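Local coordinates for general Secretion Pathway Protein (Vibrio vulnificus, PDB 4G54) that forms a periplasmic domain of the EpsAB fusion protein of the type II secretion system and probably binds peptidoglycan, at residues R181-T186 with L196-H201; L153-K156 with E161-K164; Q222-R225 with F229-L232; V93-D98 with V103-E108. All blocks are in the same frame, centred on the assembly; numbering follows the deposited sequence.

Interaction 1: residues R181-T186 with L196-H201; sequences RWQAMT and LARLQH
The guanidinium of Arg-198 has Met-185 SD over one face, offset toward the rim and 4.1 Å from NH1, while Gln-183 and water 1 sit at its edge. It reaches from helix 193-202 to the end of helix 170-182, which closes in a Schellman motif with Ala-184, at positive phi, as the C-prime residue. Both helices fall in the putative peptidoglycan-binding region. Gln-183, the first residue to leave helical geometry, turns its carbonyl toward the arginine: Arg-198 NH2 donates to Gln-183 O over 3.1 Å, somewhat bent at 143°, meeting a lone pair of that oxygen in the carbonyl plane. Water 1 doubles the link, giving a hydrogen to Gln-183 O at 2.7 Å and accepting from Arg-198 NH1 at 3.0 Å, so the oxygen is gripped twice and both terminal nitrogens are engaged. Bends at chi2 and chi3 (67° and 68°) curl the arginine chain so that its end reaches Gln-183 O, beside the Gln-183 side chain, whose amide plane stands steeply to the guanidinium. Next in the helix, Leu-199 packs on Phe-179 and on helix 145-158. One turn of helix 193-202 carries a second doubly held carbonyl: Leu-196 O takes Gln-200 N at 2.9 Å and Gln-200 NE2 at 3.0 Å from opposite faces of its plane.

Interaction 2: residues L153-K156 with E161-K164; sequences LLAK and EPLK
Ala-155 sets its methyl against the peptide link between Glu-161 and Pro-162. CB lies 3.4 Å from Pro-162 N and 3.7 Å from Glu-161 C, and within the proline ring it meets CD at 3.6 Å and CB at 3.9 Å. With only a methyl between them the backbones can come close, Ala-155 CA lying 5.1 Å from Pro-162 CA. Glu-161 contributes mainly its carbonyl carbon, the bond to its CB pointing away from the helix. One shell further out, the last turns of helix 145-158 hold the returning chain: Asp-151 OD1 accepts from Leu-163 N, OD2 takes a weak bond from Lys-164 N, and the proline ring also rests on Asp-151 and Gln-152. Arg-175 of helix 170-182 touches the same alanine, while Leu-154 packs on Val-176 and Phe-179 of that helix. The loop 161-164 thus folds back along the helix it has just left, inside the putative peptidoglycan-binding region, before helix 170-182 begins. Proline nitrogen has no hydrogen to donate, so a methyl can cover it without burying an unmet donor. The contact across the two segments is accordingly van der Waals packing alone, and Asp-151 supplies polar bonds to the loop.

Interaction 3: residues Q222-R225 with F229-L232; sequences QVMR and FPSL
Two segments without regular helix or strand approach most closely at Met-224 and Phe-229, whose CA atoms are 6.7 Å apart, with three residues between the two segments. Met-224 bridges the gap. With CG anti to the backbone N (chi1 175°), its side chain heads for the other segment, and further bends at chi2 and chi3 lay the thioether down on the peptide group joining Phe-229 to Pro-230. SD sits almost squarely over the face of that group, 3.7 Å from Phe-229 C and 3.8 Å from Pro-230 N. CG and CE float at a similar height above the same plane, so the sulfur and both its carbons lie roughly parallel to it. CE continues onto the proline, 4.0 Å from Pro-230 CA and 4.1 Å from Pro-230 CB, and at the other end of the thioether CG meets Pro-230 CD at 4.1 Å. The two segments belong to the long loop that leaves helix 193-202, in the putative peptidoglycan-binding part, and runs over the GspA, C39-like part to strand 233-234, which pairs in parallel with strand 43-44. The bond from CA to CB of Phe-229 points away from Met-224, and the ring packs on helix 30-40, against Glu-36, Lys-39 and Leu-40. The backbone of Phe-229 therefore faces the methionine while its ring packs on the helix. Pro-230, next along, is exposed, and the apolar thioether lies across its ring at a slant.

Interaction 4: residues V93-D98 with V103-E108; sequences VLLEVD and VLLTGE
Leu-94 and Leu-104 meet obliquely on one face of the sheet, CD1 of Leu-94 3.9 Å from CD2 of Leu-104. On the other face Val-93 stands opposite Leu-105, their CB atoms 4.0 Å apart. These pairs belong to the antiparallel hairpin of strands 88-97 and 101-105, whose short segments run at 146° to each other, in the GspA, C39-like region. A classic beta bulge then changes the order: Leu-95 and Glu-96 both face Val-103. Leu-95 lies alongside Val-103 and points the same way, its CD2 4.0 Å from Val-103 CG1, and its CB also touches Leu-105 CD1 at 4.1 Å. Glu-96 flanks the valine too. Its first torsion (chi1 55°) tucks CG between backbone N and carbonyl carbon, and this brings CG to 3.6 Å from Val-103 CG2. Val-103 likewise takes both bonds of the bulge, its O accepting from Leu-95 N at 2.9 Å and its N donating to Glu-96 O at 2.9 Å, nearly straight at 172°. Leu-40 of helix 30-40 covers Val-93, Leu-95 and Leu-105, whereas Leu-72 and Phe-113 pack on Leu-94 and Leu-104 respectively. Past the strand, an ST turn at Thr-106 leads on, and Gly-107 N bonds to Tyr-226 OH. The bulge thus adds a second side chain around Val-103: Leu-95 joins Val-93 and Leu-105 in packing against Leu-40, and Glu-96 offers only its aliphatic part to the valine while OE2 forms a salt bridge with Arg-101.

How the interactions relate
Interactions 1 and 2 share one helical bundle and touch through Leu-153, which packs on Leu-199 and Gln-200. Interaction 4 is the buried one, in the sheet of the C39-like region, its centre about 27 Å from that of interaction 1 and on the opposite side of the chain's centre. Interaction 3 is a surface contact; its nearest atoms come within about 5 Å of interaction 4, and helix 30-40 takes side chains from both. The chemistry follows place: backbone bonds and branched aliphatic chains in the sheet, an arginine and a water at a partly buried helix end, and van der Waals packing against proline in interactions 2 and 3.

Interaction 1: residues R181-T186 with L196-H201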
# COMPACT_ATOMS: atom_id res chain seq x y z
N ARG A 181 -7.35 17.84 -10.08
CA ARG A 181 -7.17 19.19 -9.51
C ARG A 181 -6.82 19.13 -8.01
O ARG A 181 -5.83 19.79 -7.55
CB ARG A 181 -8.47 19.98 -9.69
CG ARG A 181 -8.39 21.32 -8.93
CD ARG A 181 -9.15 22.29 -9.72
NE ARG A 181 -8.52 23.54 -9.38
CZ ARG A 181 -8.74 24.68 -9.97
NH1 ARG A 181 -9.59 24.72 -10.98
NH2 ARG A 181 -8.06 25.78 -9.55
N TRP A 182 -7.51 18.23 -7.30
CA TRP A 182 -7.15 18.04 -5.88
C TRP A 182 -5.72 17.62 -5.67
O TRP A 182 -4.98 18.20 -4.79
CB TRP A 182 -8.09 17.01 -5.32
CG TRP A 182 -7.78 16.56 -3.90
CD1 TRP A 182 -7.34 17.34 -2.87
CD2 TRP A 182 -7.93 15.24 -3.41
NE1 TRP A 182 -7.26 16.54 -1.69
CE2 TRP A 182 -7.65 15.27 -2.01
CE3 TRP A 182 -8.40 14.06 -3.97
CZ2 TRP A 182 -7.67 14.09 -1.21
CZ3 TRP A 182 -8.45 12.93 -3.18
CH2 TRP A 182 -8.10 12.96 -1.80
N GLN A 183 -5.24 16.73 -6.56
CA GLN A 183 -3.86 16.19 -6.45
C GLN A 183 -2.79 17.03 -7.20
O GLN A 183 -1.65 16.56 -7.38
CB GLN A 183 -3.94 14.73 -6.98
CG GLN A 183 -4.72 13.84 -5.98
CD GLN A 183 -4.08 13.79 -4.62
OE1 GLN A 183 -4.81 14.08 -3.60
NE2 GLN A 183 -2.80 13.56 -4.49
N ALA A 184 -3.18 18.21 -7.67
CA ALA A 184 -2.23 19.17 -8.33
C ALA A 184 -1.58 18.55 -9.54
O ALA A 184 -0.34 18.64 -9.75
CB ALA A 184 -1.15 19.58 -7.27
N MET A 185 -2.38 17.91 -10.39
CA MET A 185 -1.91 17.26 -11.60
C MET A 185 -2.72 17.89 -12.77
O MET A 185 -3.84 18.38 -12.57
CB MET A 185 -2.22 15.71 -11.52
CG MET A 185 -1.50 15.08 -10.28
SD MET A 185 -1.64 13.24 -10.30
CE MET A 185 -2.52 13.29 -11.42
N THR A 186 -2.27 17.73 -14.02
CA THR A 186 -2.95 18.31 -15.14
C THR A 186 -4.42 17.79 -15.20
O THR A 186 -4.57 16.54 -15.13
CB THR A 186 -2.21 17.96 -16.39
OG1 THR A 186 -0.94 18.67 -16.30
CG2 THR A 186 -2.97 18.43 -17.71
N LEU A 196 -3.56 7.50 -12.53
CA LEU A 196 -3.86 6.14 -11.94
C LEU A 196 -2.78 5.72 -10.91
O LEU A 196 -3.15 5.04 -9.91
CB LEU A 196 -3.95 5.11 -13.04
CG LEU A 196 -5.24 5.23 -13.92
CD1 LEU A 196 -5.19 4.18 -15.09
CD2 LEU A 196 -6.53 5.00 -13.08
N ALA A 197 -1.51 6.15 -11.07
CA ALA A 197 -0.52 5.78 -10.08
C ALA A 197 -0.83 6.48 -8.76
O ALA A 197 -0.75 5.79 -7.73
CB ALA A 197 0.91 6.12 -10.54
N ARG A 198 -1.16 7.77 -8.81
CA ARG A 198 -1.50 8.43 -7.57
C ARG A 198 -2.75 7.87 -6.94
O ARG A 198 -2.75 7.64 -5.73
CB ARG A 198 -1.70 9.89 -7.89
CG ARG A 198 -2.03 10.84 -6.66
CD ARG A 198 -0.80 10.94 -5.69
NE ARG A 198 0.26 11.68 -6.40
CZ ARG A 198 0.32 12.99 -6.66
NH1 ARG A 198 1.29 13.52 -7.42
NH2 ARG A 198 -0.61 13.84 -6.22
N LEU A 199 -3.81 7.62 -7.76
CA LEU A 199 -5.07 7.14 -7.20
C LEU A 199 -4.86 5.80 -6.47
O LEU A 199 -5.33 5.61 -5.32
CB LEU A 199 -6.06 6.93 -8.38
CG LEU A 199 -7.39 6.37 -7.91
CD1 LEU A 199 -8.15 7.37 -6.99
CD2 LEU A 199 -8.21 6.19 -9.20
N GLN A 200 -4.09 4.89 -7.12
CA GLN A 200 -4.04 3.55 -6.53
C GLN A 200 -2.99 3.46 -5.43
O GLN A 200 -3.08 2.59 -4.53
CB GLN A 200 -3.71 2.55 -7.65
CG GLN A 200 -5.01 2.36 -8.47
CD GLN A 200 -4.64 1.61 -9.76
OE1 GLN A 200 -4.93 0.43 -9.87
NE2 GLN A 200 -3.94 2.25 -10.70
N HIS A 201 -1.99 4.38 -5.38
CA HIS A 201 -1.14 4.37 -4.20
C HIS A 201 -1.90 4.94 -3.00
O HIS A 201 -1.64 4.54 -1.86
CB HIS A 201 0.15 5.15 -4.55
CG HIS A 201 1.14 5.14 -3.42
ND1 HIS A 201 2.09 4.16 -3.21
CD2 HIS A 201 1.26 6.04 -2.40
CE1 HIS A 201 2.77 4.45 -2.10
NE2 HIS A 201 2.27 5.57 -1.58
O HOH W 1 1.08 16.54 -7.55

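Interaction 2: residues L153-K156 with E161-K164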
# COMPACT_ATOMS: atom_id res chain seq x y z
N LEU A 153 -12.63 3.33 -7.13
CA LEU A 153 -11.44 3.91 -6.45
C LEU A 153 -11.61 5.43 -6.35
O LEU A 153 -11.25 6.05 -5.36
CB LEU A 153 -10.19 3.59 -7.33
CG LEU A 153 -9.77 2.15 -7.24
CD1 LEU A 153 -8.64 1.89 -8.29
CD2 LEU A 153 -9.25 1.83 -5.84
N LEU A 154 -12.19 6.03 -7.41
CA LEU A 154 -12.33 7.53 -7.34
C LEU A 154 -13.29 7.89 -6.25
O LEU A 154 -13.04 8.88 -5.52
CB LEU A 154 -12.91 8.12 -8.64
CG LEU A 154 -11.91 8.22 -9.71
CD1 LEU A 154 -12.66 8.51 -11.06
CD2 LEU A 154 -10.94 9.47 -9.36
N ALA A 155 -14.39 7.16 -6.07
CA ALA A 155 -15.34 7.45 -4.98
C ALA A 155 -14.67 7.28 -3.63
O ALA A 155 -14.87 8.07 -2.70
CB ALA A 155 -16.59 6.55 -5.12
N LYS A 156 -13.77 6.30 -3.54
CA LYS A 156 -13.10 6.10 -2.27
C LYS A 156 -12.12 7.29 -1.98
O LYS A 156 -12.00 7.76 -0.80
CB LYS A 156 -12.29 4.77 -2.29
CG LYS A 156 -11.65 4.41 -0.96
CD LYS A 156 -12.55 3.51 -0.08
CE LYS A 156 -12.26 2.00 -0.27
NZ LYS A 156 -11.38 1.29 0.76
N GLU A 161 -19.79 9.33 -3.68
CA GLU A 161 -20.49 8.12 -4.21
C GLU A 161 -20.04 7.77 -5.60
O GLU A 161 -19.79 8.65 -6.42
CB GLU A 161 -22.02 8.43 -4.22
CG GLU A 161 -22.56 8.68 -2.79
CD GLU A 161 -22.47 7.41 -1.97
OE1 GLU A 161 -22.76 6.34 -2.52
OE2 GLU A 161 -22.04 7.45 -0.78
N PRO A 162 -19.92 6.46 -5.89
CA PRO A 162 -19.63 6.06 -7.26
C PRO A 162 -20.79 6.23 -8.20
O PRO A 162 -21.96 6.37 -7.71
CB PRO A 162 -19.27 4.58 -7.15
CG PRO A 162 -19.94 4.11 -5.89
CD PRO A 162 -19.99 5.32 -4.93
N LEU A 163 -20.49 6.32 -9.51
CA LEU A 163 -21.54 6.40 -10.50
C LEU A 163 -22.19 5.04 -10.75
O LEU A 163 -23.35 5.05 -11.30
CB LEU A 163 -20.98 6.89 -11.86
CG LEU A 163 -20.31 8.26 -11.73
CD1 LEU A 163 -19.86 8.60 -13.12
CD2 LEU A 163 -21.30 9.36 -11.25
N LYS A 164 -21.52 3.92 -10.38
CA LYS A 164 -21.99 2.54 -10.81
C LYS A 164 -22.02 2.49 -12.34
O LYS A 164 -23.02 2.07 -12.95
CB LYS A 164 -23.32 2.10 -10.19
CG LYS A 164 -23.14 2.15 -8.65
CD LYS A 164 -24.41 1.57 -7.95
CE LYS A 164 -24.53 2.12 -6.51
NZ LYS A 164 -25.76 1.53 -5.77

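Interaction 3: residues Q222-R225 with F229-L232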
# COMPACT_ATOMS: atom_id res chain seq x y z
N GLN A 222 -8.40 -7.98 21.95
CA GLN A 222 -8.45 -8.11 20.51
C GLN A 222 -9.03 -9.45 20.11
O GLN A 222 -8.70 -10.47 20.70
CB GLN A 222 -7.02 -7.97 20.04
CG GLN A 222 -6.51 -6.56 20.18
CD GLN A 222 -6.67 -5.82 18.87
OE1 GLN A 222 -5.74 -5.78 18.06
NE2 GLN A 222 -7.86 -5.29 18.63
N VAL A 223 -9.99 -9.43 19.18
CA VAL A 223 -10.55 -10.65 18.59
C VAL A 223 -9.49 -11.55 17.89
O VAL A 223 -9.48 -12.79 18.09
CB VAL A 223 -11.69 -10.29 17.58
CG1 VAL A 223 -11.94 -11.39 16.64
CG2 VAL A 223 -12.98 -9.86 18.31
N MET A 224 -8.61 -10.95 17.14
CA MET A 224 -7.50 -11.67 16.49
C MET A 224 -6.25 -10.97 16.99
O MET A 224 -5.96 -9.88 16.55
CB MET A 224 -7.71 -11.56 14.94
CG MET A 224 -6.68 -12.12 13.95
SD MET A 224 -6.37 -13.87 14.22
CE MET A 224 -7.99 -14.63 13.85
N ARG A 225 -5.49 -11.57 17.91
CA ARG A 225 -4.30 -10.89 18.41
C ARG A 225 -3.04 -11.15 17.55
O ARG A 225 -2.67 -12.30 17.30
CB ARG A 225 -4.05 -11.27 19.88
CG ARG A 225 -3.09 -10.29 20.61
CD ARG A 225 -3.23 -10.43 22.15
NE ARG A 225 -4.64 -10.31 22.54
CZ ARG A 225 -5.21 -10.87 23.61
NH1 ARG A 225 -4.50 -11.62 24.46
NH2 ARG A 225 -6.51 -10.68 23.84
N PHE A 229 -3.01 -14.29 12.38
CA PHE A 229 -3.85 -13.85 11.26
C PHE A 229 -4.93 -14.89 11.01
O PHE A 229 -4.77 -16.11 11.29
CB PHE A 229 -3.02 -13.61 9.93
CG PHE A 229 -2.21 -12.36 9.97
CD1 PHE A 229 -2.79 -11.13 9.67
CD2 PHE A 229 -0.92 -12.41 10.43
CE1 PHE A 229 -2.07 -9.95 9.80
CE2 PHE A 229 -0.15 -11.22 10.49
CZ PHE A 229 -0.76 -9.98 10.22
N PRO A 230 -6.06 -14.42 10.45
CA PRO A 230 -7.07 -15.32 10.01
C PRO A 230 -6.56 -15.95 8.71
O PRO A 230 -5.46 -15.64 8.23
CB PRO A 230 -8.30 -14.40 9.80
CG PRO A 230 -7.63 -13.04 9.33
CD PRO A 230 -6.24 -13.02 9.96
N SER A 231 -7.33 -16.89 8.20
CA SER A 231 -7.02 -17.59 6.98
C SER A 231 -6.73 -16.58 5.84
O SER A 231 -7.47 -15.61 5.64
CB SER A 231 -8.21 -18.46 6.62
OG SER A 231 -9.10 -18.66 7.75
N LEU A 232 -5.62 -16.79 5.17
CA LEU A 232 -5.19 -15.88 4.08
C LEU A 232 -5.67 -16.34 2.73
O LEU A 232 -5.93 -17.55 2.56
CB LEU A 232 -3.67 -15.84 4.09
CG LEU A 232 -2.75 -15.03 4.98
CD1 LEU A 232 -3.38 -13.87 5.74
CD2 LEU A 232 -1.74 -15.91 5.72

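Interaction 4: residues V93-D98 with V103-E108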
# COMPACT_ATOMS: atom_id res chain seq x y z
N VAL A 93 7.57 -4.21 9.90
CA VAL A 93 6.41 -3.59 9.30
C VAL A 93 6.00 -2.37 10.07
O VAL A 93 5.83 -2.43 11.30
CB VAL A 93 5.23 -4.58 9.15
CG1 VAL A 93 3.94 -3.84 8.76
CG2 VAL A 93 5.61 -5.66 8.09
N LEU A 94 5.84 -1.25 9.35
CA LEU A 94 5.23 -0.04 9.98
C LEU A 94 3.76 -0.14 9.72
O LEU A 94 3.28 -0.12 8.57
CB LEU A 94 5.81 1.23 9.29
CG LEU A 94 5.13 2.55 9.72
CD1 LEU A 94 5.49 2.88 11.11
CD2 LEU A 94 5.63 3.68 8.79
N LEU A 95 2.97 -0.20 10.81
CA LEU A 95 1.53 -0.29 10.70
C LEU A 95 0.93 1.06 10.77
O LEU A 95 -0.04 1.31 10.00
CB LEU A 95 0.95 -1.22 11.87
CG LEU A 95 -0.55 -1.34 11.98
CD1 LEU A 95 -1.12 -2.11 10.79
CD2 LEU A 95 -0.85 -2.11 13.31
N GLU A 96 1.33 1.89 11.74
CA GLU A 96 0.80 3.27 11.76
C GLU A 96 1.85 4.21 12.31
O GLU A 96 2.79 3.79 12.91
CB GLU A 96 -0.48 3.39 12.51
CG GLU A 96 -0.42 2.90 13.90
CD GLU A 96 -1.87 2.92 14.52
OE1 GLU A 96 -2.39 1.89 14.94
OE2 GLU A 96 -2.47 4.03 14.53
N VAL A 97 1.61 5.48 12.10
CA VAL A 97 2.63 6.49 12.40
C VAL A 97 1.95 7.79 12.74
O VAL A 97 0.93 8.16 12.11
CB VAL A 97 3.60 6.69 11.20
CG1 VAL A 97 2.85 7.00 9.82
CG2 VAL A 97 4.61 7.83 11.54
N ASP A 98 2.51 8.48 13.74
CA ASP A 98 2.06 9.87 14.06
C ASP A 98 3.32 10.65 14.45
O ASP A 98 4.40 10.07 14.42
CB ASP A 98 0.90 9.90 15.06
CG ASP A 98 1.30 9.54 16.49
OD1 ASP A 98 2.48 9.74 16.87
OD2 ASP A 98 0.40 9.13 17.28
N VAL A 103 3.94 2.45 15.25
CA VAL A 103 3.57 1.08 15.66
C VAL A 103 4.18 0.12 14.67
O VAL A 103 4.01 0.23 13.46
CB VAL A 103 2.03 0.88 15.74
CG1 VAL A 103 1.69 -0.59 16.07
CG2 VAL A 103 1.54 1.86 16.79
N LEU A 104 5.00 -0.80 15.20
CA LEU A 104 5.80 -1.74 14.39
C LEU A 104 5.33 -3.17 14.62
O LEU A 104 4.98 -3.56 15.74
CB LEU A 104 7.26 -1.60 14.79
CG LEU A 104 7.84 -0.18 14.65
CD1 LEU A 104 9.32 -0.28 15.04
CD2 LEU A 104 7.63 0.31 13.21
N LEU A 105 5.36 -3.96 13.56
CA LEU A 105 5.06 -5.43 13.61
C LEU A 105 6.30 -6.21 13.19
O LEU A 105 6.81 -6.01 12.10
CB LEU A 105 3.86 -5.77 12.73
CG LEU A 105 2.61 -4.92 12.94
CD1 LEU A 105 1.52 -5.31 11.89
CD2 LEU A 105 2.01 -5.20 14.31
N THR A 106 6.76 -7.14 14.04
CA THR A 106 8.06 -7.78 13.86
C THR A 106 7.92 -9.19 13.32
O THR A 106 8.92 -9.87 13.07
CB THR A 106 8.87 -7.88 15.19
OG1 THR A 106 8.18 -8.89 16.01
CG2 THR A 106 8.95 -6.58 15.95
N GLY A 107 6.70 -9.68 13.10
CA GLY A 107 6.48 -11.11 12.80
C GLY A 107 6.15 -11.93 14.08
O GLY A 107 5.59 -13.02 14.02
N GLU A 108 6.45 -11.32 15.23
CA GLU A 108 6.14 -11.93 16.54
C GLU A 108 5.50 -11.00 17.53
O GLU A 108 4.74 -11.47 18.38
CB GLU A 108 7.40 -12.55 17.13
CG GLU A 108 7.60 -13.92 16.40
CD GLU A 108 6.40 -14.94 16.43
OE1 GLU A 108 6.05 -15.51 15.33
OE2 GLU A 108 5.83 -15.19 17.53